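Long-range contact in B-type Cna protein (Enterococcus faecium, PDB 6FWY), which is of unknown function but is a cell-wall-anchored surface protein whose thioester domain probably mediates covalent adhesion to host targets: residues E158-S164 against T176-N182. Sequence-based numbering, arbitrary orientation.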
loop_
_atom_site.group_PDB
_atom_site.type_symbol
_atom_site.label_atom_id
_atom_site.label_comp_id
_atom_site.label_asym_id
_atom_site.label_seq_id
_atom_site.Cartn_x
_atom_site.Cartn_y
_atom_site.Cartn_z
ATOM N N GLU A 158 -9.302 -3.026 4.330
ATOM C CA GLU A 158 -10.584 -3.214 4.999
ATOM C C GLU A 158 -11.140 -4.554 4.528
ATOM O O GLU A 158 -11.110 -4.854 3.325
ATOM C CB GLU A 158 -11.577 -2.107 4.627
ATOM C CG GLU A 158 -11.146 -0.680 4.945
ATOM C CD GLU A 158 -12.057 0.376 4.302
ATOM O OE1 GLU A 158 -12.950 0.002 3.487
ATOM O OE2 GLU A 158 -11.912 1.602 4.612
ATOM N N PHE A 159 -11.644 -5.356 5.462
ATOM C CA PHE A 159 -12.348 -6.593 5.128
ATOM C C PHE A 159 -13.415 -6.910 6.164
ATOM O O PHE A 159 -13.154 -6.887 7.369
ATOM C CB PHE A 159 -11.362 -7.753 4.985
ATOM C CG PHE A 159 -12.018 -9.085 4.775
ATOM C CD1 PHE A 159 -12.990 -9.263 3.785
ATOM C CD2 PHE A 159 -11.658 -10.166 5.552
ATOM C CE1 PHE A 159 -13.596 -10.496 3.585
ATOM C CE2 PHE A 159 -12.263 -11.396 5.371
ATOM C CZ PHE A 159 -13.231 -11.571 4.374
ATOM N N SER A 160 -14.618 -7.218 5.683
ATOM C CA SER A 160 -15.714 -7.590 6.557
ATOM C C SER A 160 -16.650 -8.615 5.911
ATOM O O SER A 160 -16.843 -8.628 4.691
ATOM C CB SER A 160 -16.509 -6.350 6.951
ATOM O OG SER A 160 -17.111 -5.769 5.814
ATOM N N ILE A 161 -17.201 -9.474 6.769
ATOM C CA ILE A 161 -18.312 -10.345 6.436
ATOM C C ILE A 161 -19.426 -9.981 7.398
ATOM O O ILE A 161 -19.232 -10.026 8.595
ATOM C CB ILE A 161 -17.916 -11.831 6.576
ATOM C CG1 ILE A 161 -16.804 -12.166 5.578
ATOM C CG2 ILE A 161 -19.136 -12.735 6.396
ATOM C CD1 ILE A 161 -16.229 -13.541 5.684
ATOM N N THR A 162 -20.591 -9.636 6.862
ATOM C CA THR A 162 -21.725 -9.161 7.654
ATOM C C THR A 162 -23.006 -9.913 7.272
ATOM O O THR A 162 -23.339 -10.012 6.096
ATOM C CB THR A 162 -21.923 -7.643 7.438
ATOM O OG1 THR A 162 -20.650 -6.990 7.536
ATOM C CG2 THR A 162 -22.877 -7.038 8.476
ATOM N N ALA A 163 -23.701 -10.448 8.267
ATOM C CA ALA A 163 -24.977 -11.143 8.072
ATOM C C ALA A 163 -25.982 -10.119 7.587
ATOM O O ALA A 163 -26.063 -9.025 8.147
ATOM C CB ALA A 163 -25.454 -11.770 9.372
ATOM N N SER A 164 -26.702 -10.459 6.520
ATOM C CA SER A 164 -27.720 -9.578 5.932
ATOM C C SER A 164 -29.137 -10.075 6.181
ATOM O O SER A 164 -30.025 -9.274 6.482
ATOM C CB SER A 164 -27.468 -9.400 4.432
ATOM O OG SER A 164 -27.349 -10.658 3.791
ATOM N N THR A 176 -27.592 -15.663 4.866
ATOM C CA THR A 176 -26.892 -14.885 3.847
ATOM C C THR A 176 -25.982 -13.848 4.505
ATOM O O THR A 176 -26.344 -13.244 5.501
ATOM C CB THR A 176 -27.887 -14.239 2.863
ATOM O OG1 THR A 176 -28.698 -15.274 2.302
ATOM C CG2 THR A 176 -27.167 -13.485 1.732
ATOM N N TYR A 177 -24.793 -13.667 3.931
ATOM C CA TYR A 177 -23.770 -12.734 4.421
ATOM C C TYR A 177 -23.248 -11.876 3.268
ATOM O O TYR A 177 -23.160 -12.351 2.151
ATOM C CB TYR A 177 -22.601 -13.503 5.047
ATOM C CG TYR A 177 -22.987 -14.351 6.224
ATOM C CD1 TYR A 177 -23.489 -15.646 6.028
ATOM C CD2 TYR A 177 -22.868 -13.878 7.532
ATOM C CE1 TYR A 177 -23.850 -16.441 7.097
ATOM C CE2 TYR A 177 -23.236 -14.667 8.618
ATOM C CZ TYR A 177 -23.730 -15.951 8.395
ATOM O OH TYR A 177 -24.102 -16.761 9.444
ATOM N N LYS A 178 -22.953 -10.607 3.534
ATOM C CA LYS A 178 -22.272 -9.710 2.579
ATOM C C LYS A 178 -20.774 -9.601 2.879
ATOM O O LYS A 178 -20.400 -9.380 4.022
ATOM C CB LYS A 178 -22.898 -8.308 2.612
ATOM C CG LYS A 178 -24.241 -8.296 1.910
ATOM C CD LYS A 178 -25.058 -7.055 2.135
ATOM C CE LYS A 178 -26.371 -7.268 1.408
ATOM N NZ LYS A 178 -27.406 -6.242 1.730
ATOM N N THR A 179 -19.951 -9.740 1.845
ATOM C CA THR A 179 -18.514 -9.497 1.934
ATOM C C THR A 179 -18.225 -8.082 1.443
ATOM O O THR A 179 -18.933 -7.574 0.563
ATOM C CB THR A 179 -17.672 -10.466 1.089
ATOM O OG1 THR A 179 -17.987 -10.298 -0.290
ATOM C CG2 THR A 179 -17.912 -11.899 1.502
ATOM N N ALA A 180 -17.188 -7.461 2.008
ATOM C CA ALA A 180 -16.751 -6.138 1.587
ATOM C C ALA A 180 -15.250 -5.951 1.781
ATOM O O ALA A 180 -14.679 -6.429 2.756
ATOM C CB ALA A 180 -17.519 -5.049 2.335
ATOM N N SER A 181 -14.622 -5.255 0.837
ATOM C CA SER A 181 -13.199 -4.932 0.908
ATOM C C SER A 181 -12.862 -3.761 -0.009
ATOM O O SER A 181 -13.486 -3.569 -1.050
ATOM C CB SER A 181 -12.344 -6.145 0.526
ATOM O OG SER A 181 -10.960 -5.906 0.762
ATOM N N ASN A 182 -11.848 -2.995 0.387
ATOM C CA ASN A 182 -11.269 -1.975 -0.484
ATOM C C ASN A 182 -10.115 -2.503 -1.348
ATOM O O ASN A 182 -9.479 -1.730 -2.040
ATOM C CB ASN A 182 -10.827 -0.760 0.322
ATOM C CG ASN A 182 -9.642 -1.050 1.224
ATOM O OD1 ASN A 182 -9.387 -2.202 1.584
ATOM N ND2 ASN A 182 -8.924 -0.000 1.612
HETATM O O HOH W 1 -10.583 2.531 1.816
HETATM O O HOH W 2 -19.521 -6.911 5.103
#
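Ser160 and Ala180 pair through two backbone bonds, Ser160 N to Ala180 O and Ala180 N to Ser160 O. Thr162 and Lys178 repeat the pattern, with Lys178 N 2.7 Å from Thr162 O. Together they zip up an antiparallel beta hairpin, strands 159-169 and 172-181, at one edge of a five-stranded sheet. Ser164 N extends the ladder to Thr176 O at 3.0 Å.

At the open end side chains take over. Ser181 OG donates to Glu158 O at 2.8 Å, nearly in line with the C=O bond. Its chi1 of -172° sets OG anti to the backbone N, and OG also accepts from Lys183 N. Glu158 N donates to Asn182 OD1 at 2.9 Å, from above the amide plane. The Glu158 carboxylate stacks on that amide, planes 13° apart, and water 1 accepts from Asn182 ND2 and donates a weak bond to Glu158 OE2. ND2 also bonds Asn156 O.

One face carries Phe159, Ile161, Ala163, Tyr177, Thr179 and Ser181. Ile161 CG2 meets Tyr177 CB at 3.8 Å, and Ala163 CB lies 3.7 Å from Tyr177 CE2. Leu273 of strand 258-277 touches both Ile161 and Tyr177, so this face packs against the other sheet. Phe235 meets the Tyr177 ring edge-to-face.

The other face carries Ser160, Thr162, Lys178 and Ala180. The extended Lys178 chain passes Ser164, with Lys178 CE 3.9 Å from Ser164 CB. Water 2 bridges Ser160 OG and Thr162 OG1 and donates to Lys178 O at 2.8 Å, an oxygen already bonded by Thr162 N.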